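Local structure of Dna-binding protein RAP1 (Saccharomyces cerevisiae, 4BJT) at residues C[153-156]-C[160-163]; C[131-134]-C[139-142]; C[111-116]-C[121-126]; C[164-169]-C[183-188]. The protein binds DNA as a repressor and activator of transcription and, at telomeres, probably recruits Rif1 through its helical C-terminal domain. One frame throughout, in Å; residues are numbered along the deposited sequence. Where two conformers were deposited one is given.

Interaction 1: residues C[153-156]-C[160-163]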
loop_
_atom_site.group_PDB
_atom_site.type_symbol
_atom_site.label_atom_id
_atom_site.label_comp_id
_atom_site.label_asym_id
_atom_site.label_seq_id
_atom_site.Cartn_x
_atom_site.Cartn_y
_atom_site.Cartn_z
ATOM N N ASN C 153 7.117 1.012 -8.986
ATOM C CA ASN C 153 5.732 1.164 -8.556
ATOM C C ASN C 153 4.826 0.204 -9.329
ATOM O O ASN C 153 4.716 0.343 -10.544
ATOM C CB ASN C 153 5.260 2.603 -8.842
ATOM C CG ASN C 153 3.831 2.794 -8.415
ATOM O OD1 ASN C 153 3.471 2.426 -7.297
ATOM N ND2 ASN C 153 3.035 3.461 -9.210
ATOM N N PRO C 154 4.148 -0.732 -8.660
ATOM C CA PRO C 154 4.212 -1.024 -7.231
ATOM C C PRO C 154 5.486 -1.756 -6.872
ATOM O O PRO C 154 6.095 -2.394 -7.727
ATOM C CB PRO C 154 3.005 -1.947 -7.008
ATOM C CG PRO C 154 2.900 -2.692 -8.283
ATOM C CD PRO C 154 3.243 -1.672 -9.352
ATOM N N PRO C 155 5.826 -1.795 -5.580
ATOM C CA PRO C 155 6.953 -2.631 -5.146
ATOM C C PRO C 155 6.609 -4.112 -5.375
ATOM O O PRO C 155 5.547 -4.562 -4.935
ATOM C CB PRO C 155 7.107 -2.312 -3.665
ATOM C CG PRO C 155 6.117 -1.331 -3.330
ATOM C CD PRO C 155 5.225 -1.046 -4.464
ATOM N N PRO C 156 7.442 -4.854 -6.120
ATOM C CA PRO C 156 7.018 -6.180 -6.578
ATOM C C PRO C 156 7.169 -7.356 -5.641
ATOM O O PRO C 156 6.600 -8.417 -5.943
ATOM C CB PRO C 156 7.886 -6.403 -7.811
ATOM C CG PRO C 156 9.108 -5.684 -7.525
ATOM C CD PRO C 156 8.663 -4.434 -6.832
ATOM N N GLY C 160 2.090 -8.209 1.821
ATOM C CA GLY C 160 0.934 -7.332 1.954
ATOM C C GLY C 160 0.606 -6.502 0.733
ATOM O O GLY C 160 -0.464 -5.899 0.678
ATOM N N ILE C 161 1.512 -6.440 -0.253
ATOM C CA ILE C 161 1.289 -5.650 -1.461
ATOM C C ILE C 161 1.054 -6.602 -2.596
ATOM O O ILE C 161 1.978 -7.260 -3.068
ATOM C CB ILE C 161 2.512 -4.714 -1.720
ATOM C CG1 ILE C 161 2.777 -3.842 -0.479
ATOM C CG2 ILE C 161 2.298 -3.890 -3.005
ATOM C CD1 ILE C 161 3.851 -2.814 -0.630
ATOM N N TRP C 162 -0.217 -6.734 -3.002
ATOM C CA TRP C 162 -0.593 -7.666 -4.044
ATOM C C TRP C 162 -0.325 -7.102 -5.427
ATOM O O TRP C 162 -0.929 -6.112 -5.820
ATOM C CB TRP C 162 -2.078 -8.040 -3.914
ATOM C CG TRP C 162 -2.352 -8.899 -2.731
ATOM C CD1 TRP C 162 -2.579 -8.501 -1.450
ATOM C CD2 TRP C 162 -2.451 -10.326 -2.731
ATOM N NE1 TRP C 162 -2.774 -9.596 -0.643
ATOM C CE2 TRP C 162 -2.696 -10.733 -1.404
ATOM C CE3 TRP C 162 -2.373 -11.296 -3.731
ATOM C CZ2 TRP C 162 -2.850 -12.076 -1.049
ATOM C CZ3 TRP C 162 -2.563 -12.614 -3.385
ATOM C CH2 TRP C 162 -2.739 -12.999 -2.049
ATOM N N THR C 163 0.506 -7.775 -6.194
ATOM C CA THR C 163 0.769 -7.386 -7.572
ATOM C C THR C 163 -0.179 -8.121 -8.530
ATOM O O THR C 163 -0.852 -9.092 -8.166
ATOM C CB THR C 163 2.204 -7.716 -7.931
ATOM O OG1 THR C 163 2.354 -9.131 -7.842
ATOM C CG2 THR C 163 3.202 -7.019 -7.024
HETATM O O HOH W 1 4.701 -6.919 -3.694
HETATM O O HOH W 2 5.112 -9.544 -7.998
#
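P155 lays the CG corner of its ring across the far end of I161, where CG meets CD1 at 3.8 Å with the two side chains crossing at about a right angle. The other branch of I161 is used too: CG2 comes within 3.8 Å of the carbonyl O of P155. A branched aliphatic residue therefore suits this place, one arm packing on the ring and one against the backbone. T163 works on the next proline. Its methyl CG2 rests 3.8 Å from P156 O, and its hydroxyl, set between the backbone N and the carbonyl carbon (chi1 63°), is turned to cap D166 N at the start of the following helix. The carbonyls P155 O and I161 O are both acceptors, and water bridges them: one molecule lies 2.8 Å from each. Another gives a proton to P156 O and is bonded to T163 OG1, while K184 also donates to P156 O. The cis peptide bond before P154 helps turn the chain here. Both segments belong to the long loop joining helix 140-150 to helix 164-171, and P155 and I161 rest on Y143 of the former.

Interaction 2: residues C[131-134]-C[139-142]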
loop_
_atom_site.group_PDB
_atom_site.type_symbol
_atom_site.label_atom_id
_atom_site.label_comp_id
_atom_site.label_asym_id
_atom_site.label_seq_id
_atom_site.Cartn_x
_atom_site.Cartn_y
_atom_site.Cartn_z
ATOM N N THR C 131 -6.582 -0.768 -3.008
ATOM C CA THR C 131 -7.041 -2.006 -3.619
ATOM C C THR C 131 -5.962 -3.092 -3.547
ATOM O O THR C 131 -6.270 -4.224 -3.178
ATOM C CB THR C 131 -7.505 -1.743 -5.049
ATOM O OG1 THR C 131 -8.545 -0.753 -5.018
ATOM C CG2 THR C 131 -8.040 -2.992 -5.718
ATOM N N CYS C 132 -4.713 -2.767 -3.857
ATOM C CA CYS C 132 -3.682 -3.792 -3.827
ATOM C C CYS C 132 -3.255 -4.180 -2.414
ATOM O O CYS C 132 -2.627 -5.227 -2.239
ATOM C CB CYS C 132 -2.493 -3.425 -4.689
ATOM S SG CYS C 132 -1.286 -2.370 -3.897
ATOM N N LEU C 133 -3.642 -3.371 -1.396
ATOM C CA LEU C 133 -3.398 -3.704 -0.006
ATOM C C LEU C 133 -4.595 -4.485 0.590
ATOM O O LEU C 133 -4.584 -4.736 1.792
ATOM C CB LEU C 133 -3.181 -2.443 0.846
ATOM C CG LEU C 133 -1.999 -1.556 0.451
ATOM C CD1 LEU C 133 -1.835 -0.403 1.427
ATOM C CD2 LEU C 133 -0.756 -2.320 0.248
ATOM N N SER C 134 -5.627 -4.786 -0.200
ATOM C CA SER C 134 -6.864 -5.423 0.308
ATOM C C SER C 134 -7.479 -4.573 1.448
ATOM O O SER C 134 -8.052 -5.125 2.388
ATOM C CB SER C 134 -6.610 -6.858 0.780
ATOM O OG SER C 134 -6.043 -7.667 -0.229
ATOM N N VAL C 139 -0.524 -1.186 5.971
ATOM C CA VAL C 139 0.498 -1.482 4.973
ATOM C C VAL C 139 0.762 -0.228 4.071
ATOM O O VAL C 139 1.678 -0.258 3.255
ATOM C CB VAL C 139 0.103 -2.772 4.200
ATOM C CG1 VAL C 139 1.204 -3.214 3.254
ATOM C CG2 VAL C 139 -0.227 -3.916 5.170
ATOM N N PHE C 140 0.011 0.898 4.230
ATOM C CA PHE C 140 0.270 2.114 3.415
ATOM C C PHE C 140 1.688 2.614 3.554
ATOM O O PHE C 140 2.363 2.888 2.554
ATOM C CB PHE C 140 -0.677 3.261 3.780
ATOM C CG PHE C 140 -1.653 3.592 2.702
ATOM C CD1 PHE C 140 -1.276 4.356 1.631
ATOM C CD2 PHE C 140 -2.948 3.138 2.764
ATOM C CE1 PHE C 140 -2.191 4.686 0.627
ATOM C CE2 PHE C 140 -3.843 3.432 1.746
ATOM C CZ PHE C 140 -3.462 4.234 0.701
ATOM N N PRO C 141 2.215 2.776 4.781
ATOM C CA PRO C 141 3.601 3.269 4.896
ATOM C C PRO C 141 4.616 2.355 4.216
ATOM O O PRO C 141 5.522 2.806 3.519
ATOM C CB PRO C 141 3.810 3.379 6.406
ATOM C CG PRO C 141 2.431 3.581 6.942
ATOM C CD PRO C 141 1.596 2.637 6.102
ATOM N N ARG C 142 4.415 1.049 4.364
ATOM C CA ARG C 142 5.259 0.057 3.746
ATOM C C ARG C 142 5.275 0.244 2.219
ATOM O O ARG C 142 6.309 0.082 1.573
ATOM C CB ARG C 142 4.671 -1.341 4.087
ATOM C CG ARG C 142 5.546 -2.436 3.648
ATOM C CD ARG C 142 4.985 -3.808 4.033
ATOM N NE ARG C 142 4.874 -3.963 5.481
ATOM C CZ ARG C 142 4.494 -5.092 6.088
ATOM N NH1 ARG C 142 4.107 -6.137 5.376
ATOM N NH2 ARG C 142 4.469 -5.168 7.415
#
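The ring of F140 receives the CD1 methyl of L133 obliquely near its CD2 corner, with 3.9 Å between L133 CD1 and F140 CD2, and I129 and L130 of helix 123-132 also pack on the F140 side chain. This is the inside of the link between two successive helices, 123-132 and 140-150. Helix 123-132 ends in a Schellman motif at S134, which takes a positive phi of 56° and sends its N back to T131 O, and a short loop leads into helix 140-150. L133 is the leucine that fills the angle between the two helix ends, and its forked tip suits the task. CD1 settles over the peptide link between V139 and F140, 3.6 Å from F140 N and 3.7 Å from V139 C. The second methyl, CD2, turns to V139. Shortening L133 to an alanine would probably open a gap beneath the V139-F140 peptide and leave the F140 ring freer to turn. Nearby R142 forms salt bridges to D59 and E55, carrying its charge away from this apolar contact, whereas T131, two residues before L133, packs on the bound Rif1 peptide. V139 meets the leucine with one branch: its CG1, placed anti to the backbone N (chi1 -174°), lies 3.7 Å from L133 CD2.

Interaction 3: residues C[111-116]-C[121-126]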
loop_
_atom_site.group_PDB
_atom_site.type_symbol
_atom_site.label_atom_id
_atom_site.label_comp_id
_atom_site.label_asym_id
_atom_site.label_seq_id
_atom_site.Cartn_x
_atom_site.Cartn_y
_atom_site.Cartn_z
ATOM N N LEU C 111 -10.950 8.772 3.396
ATOM C CA LEU C 111 -9.512 8.528 3.517
ATOM C C LEU C 111 -8.775 9.077 2.281
ATOM O O LEU C 111 -7.757 9.765 2.400
ATOM C CB LEU C 111 -9.254 7.018 3.687
ATOM C CG LEU C 111 -7.795 6.579 3.583
ATOM C CD1 LEU C 111 -6.957 7.203 4.668
ATOM C CD2 LEU C 111 -7.692 5.108 3.669
ATOM N N VAL C 112 -9.267 8.703 1.094
ATOM C CA VAL C 112 -8.694 9.130 -0.176
ATOM C C VAL C 112 -8.674 10.660 -0.258
ATOM O O VAL C 112 -7.674 11.243 -0.707
ATOM C CB VAL C 112 -9.434 8.440 -1.348
ATOM C CG1 VAL C 112 -9.173 9.107 -2.680
ATOM C CG2 VAL C 112 -9.061 6.951 -1.406
ATOM N N GLN C 113 -9.750 11.326 0.211
ATOM C CA GLN C 113 -9.757 12.788 0.216
ATOM C C GLN C 113 -8.703 13.366 1.159
ATOM O O GLN C 113 -8.001 14.307 0.807
ATOM C CB GLN C 113 -11.154 13.327 0.590
ATOM C CG GLN C 113 -11.289 14.842 0.439
ATOM C CD GLN C 113 -11.156 15.257 -1.005
ATOM O OE1 GLN C 113 -11.888 14.776 -1.866
ATOM N NE2 GLN C 113 -10.177 16.089 -1.325
ATOM N N ASP C 114 -8.544 12.775 2.340
ATOM C CA ASP C 114 -7.558 13.255 3.305
ATOM C C ASP C 114 -6.118 13.004 2.809
ATOM O O ASP C 114 -5.240 13.862 2.984
ATOM C CB ASP C 114 -7.787 12.594 4.663
ATOM C CG ASP C 114 -9.144 12.908 5.291
ATOM O OD1 ASP C 114 -9.786 13.898 4.867
ATOM O OD2 ASP C 114 -9.587 12.131 6.160
ATOM N N LEU C 115 -5.893 11.885 2.108
ATOM C CA LEU C 115 -4.555 11.597 1.550
ATOM C C LEU C 115 -4.193 12.585 0.437
ATOM O O LEU C 115 -3.012 12.871 0.196
ATOM C CB LEU C 115 -4.500 10.170 1.011
ATOM C CG LEU C 115 -4.504 9.078 2.088
ATOM C CD1 LEU C 115 -4.794 7.719 1.472
ATOM C CD2 LEU C 115 -3.170 9.048 2.867
ATOM N N CYS C 116 -5.199 13.096 -0.253
ATOM C CA CYS C 116 -5.024 14.119 -1.274
ATOM C C CYS C 116 -4.711 15.481 -0.602
ATOM O O CYS C 116 -3.680 16.103 -0.885
ATOM C CB CYS C 116 -6.295 14.168 -2.117
ATOM S SG CYS C 116 -6.402 15.574 -3.231
ATOM N N ILE C 121 -1.188 12.932 -2.277
ATOM C CA ILE C 121 -1.263 11.702 -3.068
ATOM C C ILE C 121 -2.517 11.803 -3.934
ATOM O O ILE C 121 -3.596 12.082 -3.406
ATOM C CB ILE C 121 -1.314 10.456 -2.178
ATOM C CG1 ILE C 121 -0.105 10.395 -1.198
ATOM C CG2 ILE C 121 -1.389 9.184 -3.055
ATOM C CD1 ILE C 121 -0.361 9.493 -0.026
ATOM N N ARG C 122 -2.392 11.601 -5.259
ATOM C CA ARG C 122 -3.563 11.716 -6.139
ATOM C C ARG C 122 -4.596 10.641 -5.808
ATOM O O ARG C 122 -4.241 9.525 -5.458
ATOM C CB ARG C 122 -3.161 11.673 -7.610
ATOM C CG ARG C 122 -2.397 12.936 -8.013
ATOM C CD ARG C 122 -2.044 12.944 -9.474
ATOM N NE ARG C 122 -1.203 14.088 -9.832
ATOM C CZ ARG C 122 -1.622 15.321 -10.093
ATOM N NH1 ARG C 122 -2.923 15.612 -10.074
ATOM N NH2 ARG C 122 -0.748 16.270 -10.408
ATOM N N LYS C 123 -5.888 10.997 -5.925
ATOM C CA LYS C 123 -6.973 10.109 -5.530
ATOM C C LYS C 123 -7.001 8.770 -6.257
ATOM O O LYS C 123 -7.303 7.733 -5.640
ATOM C CB LYS C 123 -8.318 10.808 -5.677
ATOM C CG LYS C 123 -8.497 11.983 -4.760
ATOM C CD LYS C 123 -9.840 12.618 -5.073
ATOM C CE LYS C 123 -10.103 13.809 -4.227
ATOM N NZ LYS C 123 -11.416 14.436 -4.577
ATOM N N ASN C 124 -6.706 8.779 -7.539
ATOM C CA ASN C 124 -6.682 7.528 -8.311
ATOM C C ASN C 124 -5.512 6.627 -7.868
ATOM O O ASN C 124 -5.666 5.408 -7.782
ATOM C CB ASN C 124 -6.658 7.759 -9.809
ATOM C CG ASN C 124 -5.572 8.658 -10.311
ATOM O OD1 ASN C 124 -4.952 9.414 -9.558
ATOM N ND2 ASN C 124 -5.370 8.657 -11.613
ATOM N N PHE C 125 -4.378 7.230 -7.483
ATOM C CA PHE C 125 -3.260 6.450 -6.961
ATOM C C PHE C 125 -3.586 5.867 -5.583
ATOM O O PHE C 125 -3.386 4.669 -5.371
ATOM C CB PHE C 125 -1.996 7.317 -6.916
ATOM C CG PHE C 125 -0.714 6.617 -6.541
ATOM C CD1 PHE C 125 -0.483 5.298 -6.909
ATOM C CD2 PHE C 125 0.332 7.324 -5.973
ATOM C CE1 PHE C 125 0.726 4.682 -6.632
ATOM C CE2 PHE C 125 1.549 6.708 -5.706
ATOM C CZ PHE C 125 1.730 5.389 -6.011
ATOM N N SER C 126 -4.125 6.673 -4.631
ATOM C CA SER C 126 -4.529 6.158 -3.315
ATOM C C SER C 126 -5.532 5.003 -3.449
ATOM O O SER C 126 -5.450 4.005 -2.731
ATOM C CB SER C 126 -5.175 7.254 -2.477
ATOM O OG SER C 126 -4.180 8.168 -2.078
HETATM O O HOH W 3 -5.626 10.487 -2.397
HETATM O O HOH W 4 -10.032 17.515 -4.092
#
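I121 N donates to the carbonyl O of L115 at 3.1 Å and an angle of 167°, an almost straight bond that draws the start of one helix against the late turns of the one before. T119 OG1 bonds to the same L115 O. I121 O has two partners: the CA-H of C116 approaches it, with C116 CA 3.3 Å from I121 O, and a water donates to I121 O at 2.8 Å. That water gives its other proton to V112 O and, in the conformer of S126 considered here, accepts from S126 OG. A small hydroxyl fits this spot, because it can reach the water while its own CB packs against V112 and L115. At the rim, K123, extended beyond CG, slants across V112 to Q113 of helix 108-119. Its CB touches V112 CG1 at 3.6 Å, and NZ then reaches Q113 OE1 at 2.8 Å, with a C=O...N angle of 129°. Q113 starts out pointing away and bends at chi2 (65°) to bring its amide round to the lysine. The amide NE2 is occupied as well, by D117 OD1 and by a second water. Deeper in, the side chains of L115 and I121 lie side by side, pointing the same way, with L115 CD2 4.1 Å from I121 CD1, and L111 and V112 also pack on the bound Rif1 peptide. The Q113 amide thus stands between a lysine and an aspartate, each on the end that suits its charge, and the pair is likely to polarise it and strengthen both bonds.

Interaction 4: residues C[164-169]-C[183-188]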
loop_
_atom_site.group_PDB
_atom_site.type_symbol
_atom_site.label_atom_id
_atom_site.label_comp_id
_atom_site.label_asym_id
_atom_site.label_seq_id
_atom_site.Cartn_x
_atom_site.Cartn_y
_atom_site.Cartn_z
ATOM N N HIS C 164 -0.155 -7.701 -9.799
ATOM C CA HIS C 164 -0.934 -8.381 -10.834
ATOM C C HIS C 164 -0.539 -9.851 -10.917
ATOM O O HIS C 164 -1.406 -10.723 -10.954
ATOM C CB HIS C 164 -0.726 -7.687 -12.186
ATOM C CG HIS C 164 -1.381 -8.412 -13.323
ATOM N ND1 HIS C 164 -2.740 -8.292 -13.568
ATOM C CD2 HIS C 164 -0.851 -9.288 -14.208
ATOM C CE1 HIS C 164 -2.991 -9.082 -14.607
ATOM N NE2 HIS C 164 -1.882 -9.693 -15.031
ATOM N N ASP C 165 0.776 -10.138 -10.889
ATOM C CA ASP C 165 1.268 -11.514 -10.923
ATOM C C ASP C 165 0.771 -12.334 -9.736
ATOM O O ASP C 165 0.462 -13.505 -9.887
ATOM C CB ASP C 165 2.807 -11.537 -10.971
ATOM C CG ASP C 165 3.394 -11.111 -12.310
ATOM O OD1 ASP C 165 2.616 -10.989 -13.296
ATOM O OD2 ASP C 165 4.638 -10.943 -12.385
ATOM N N ASP C 166 0.716 -11.721 -8.549
ATOM C CA ASP C 166 0.223 -12.407 -7.361
ATOM C C ASP C 166 -1.244 -12.783 -7.541
ATOM O O ASP C 166 -1.636 -13.885 -7.180
ATOM C CB ASP C 166 0.343 -11.530 -6.104
ATOM C CG ASP C 166 1.738 -11.253 -5.619
ATOM O OD1 ASP C 166 2.653 -11.997 -5.996
ATOM O OD2 ASP C 166 1.913 -10.302 -4.793
ATOM N N ASP C 167 -2.057 -11.852 -8.062
ATOM C CA ASP C 167 -3.484 -12.130 -8.276
ATOM C C ASP C 167 -3.689 -13.234 -9.320
ATOM O O ASP C 167 -4.565 -14.070 -9.144
ATOM C CB ASP C 167 -4.245 -10.858 -8.635
ATOM C CG ASP C 167 -4.445 -9.910 -7.467
ATOM O OD1 ASP C 167 -4.438 -10.382 -6.308
ATOM O OD2 ASP C 167 -4.670 -8.682 -7.715
ATOM N N GLU C 168 -2.831 -13.296 -10.332
ATOM C CA GLU C 168 -2.888 -14.370 -11.321
ATOM C C GLU C 168 -2.494 -15.713 -10.684
ATOM O O GLU C 168 -3.161 -16.729 -10.931
ATOM C CB GLU C 168 -2.005 -14.026 -12.532
ATOM C CG GLU C 168 -2.555 -12.872 -13.352
ATOM C CD GLU C 168 -3.906 -13.102 -14.013
ATOM O OE1 GLU C 168 -4.246 -14.271 -14.307
ATOM O OE2 GLU C 168 -4.631 -12.105 -14.233
ATOM N N SER C 169 -1.479 -15.720 -9.801
ATOM C CA SER C 169 -1.106 -16.941 -9.084
ATOM C C SER C 169 -2.250 -17.432 -8.211
ATOM O O SER C 169 -2.502 -18.649 -8.143
ATOM C CB SER C 169 0.126 -16.707 -8.206
ATOM O OG SER C 169 1.286 -16.529 -9.000
ATOM N N LYS C 183 3.852 -17.995 1.029
ATOM C CA LYS C 183 5.138 -17.660 1.644
ATOM C C LYS C 183 5.338 -16.122 1.670
ATOM O O LYS C 183 5.872 -15.568 2.637
ATOM C CB LYS C 183 6.271 -18.349 0.876
ATOM C CG LYS C 183 7.654 -18.018 1.388
ATOM C CD LYS C 183 8.678 -19.042 0.905
ATOM C CE LYS C 183 10.101 -18.707 1.314
ATOM N NZ LYS C 183 10.351 -18.865 2.781
ATOM N N LYS C 184 4.880 -15.442 0.611
ATOM C CA LYS C 184 4.968 -13.997 0.523
ATOM C C LYS C 184 4.002 -13.284 1.445
ATOM O O LYS C 184 4.401 -12.395 2.192
ATOM C CB LYS C 184 4.749 -13.551 -0.933
ATOM C CG LYS C 184 4.794 -12.051 -1.148
ATOM C CD LYS C 184 4.575 -11.700 -2.609
ATOM C CE LYS C 184 4.803 -10.226 -2.829
ATOM N NZ LYS C 184 4.561 -9.836 -4.246
ATOM N N HIS C 185 2.711 -13.611 1.335
ATOM C CA HIS C 185 1.648 -12.877 2.026
ATOM C C HIS C 185 1.083 -13.525 3.279
ATOM O O HIS C 185 0.473 -12.822 4.080
ATOM C CB HIS C 185 0.506 -12.633 1.042
ATOM C CG HIS C 185 0.875 -11.732 -0.096
ATOM N ND1 HIS C 185 1.362 -10.457 0.127
ATOM C CD2 HIS C 185 0.787 -11.938 -1.428
ATOM C CE1 HIS C 185 1.588 -9.950 -1.077
ATOM N NE2 HIS C 185 1.215 -10.798 -2.034
ATOM N N GLY C 186 1.209 -14.839 3.385
ATOM C CA GLY C 186 0.621 -15.624 4.452
ATOM C C GLY C 186 -0.782 -16.095 4.123
ATOM O O GLY C 186 -1.441 -15.591 3.205
ATOM N N THR C 187 -1.241 -17.073 4.901
ATOM C CA THR C 187 -2.552 -17.667 4.713
ATOM C C THR C 187 -3.696 -16.697 4.942
ATOM O O THR C 187 -4.655 -16.691 4.165
ATOM C CB THR C 187 -2.715 -18.845 5.674
ATOM O OG1 THR C 187 -1.538 -19.649 5.602
ATOM C CG2 THR C 187 -3.941 -19.668 5.367
ATOM N N GLY C 188 -3.607 -15.919 6.012
ATOM C CA GLY C 188 -4.659 -14.968 6.356
ATOM C C GLY C 188 -4.918 -13.975 5.250
ATOM O O GLY C 188 -6.066 -13.742 4.858
#
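A histidine-carboxylate hydrogen bond shared with a salt bridge ties helix 164-171 to the end of helix 175-185: D166 OD2 accepts from both H185 and K184. H185 NE2 lies 2.9 Å from D166 OD2 with a bond angle of 161°. The oxygen sits near the plane of the imidazole, yet the histidine comes from above the carboxylate, the two planes standing 86° apart. K184 takes the more usual route, its NZ meeting the syn lone pair of D166 OD2 at 2.7 Å. Its chain, extended from a first torsion of 179°, passes over the H185 ring, with K184 CG above the ring centre. Aspartate suits the place because one oxygen can gather several donors; T163 N also reaches OD2 while T163 OG1 takes D166 N, a capping box. A leucine in place of D166 would probably leave the K184 charge without its mate here and the H185 N-H without its acceptor. Because G160 N donates to H185 ND1, the imidazole is held at both nitrogens, consistent with a neutral ring protonated on NE2. W162 stacks on that ring and K184 NZ reaches P156 O, joining the loop after helix 140-150 to helix 175-185.

Interaction 2 is buried near the centre of the chain and purely apolar across its segments, whereas interaction 3, partly buried, adds backbone, water and amide bonds to its packing. The two share helix 123-132, and F140 CZ touching L115 CD1 joins their apolar parts. Interaction 4 is buried too, but its chemistry is polar, a salt bridge and a histidine hydrogen bond on one carboxylate oxygen; it lies about 25 Å, centre to centre, from interaction 3, on the opposite side of the chain's centre. Interaction 1, a water-bridged loop contact, touches both interaction 2 and interaction 4: W162 N probably bonds to C132 O, and G160 N to H185 ND1. Interactions 2 and 4 do not touch directly.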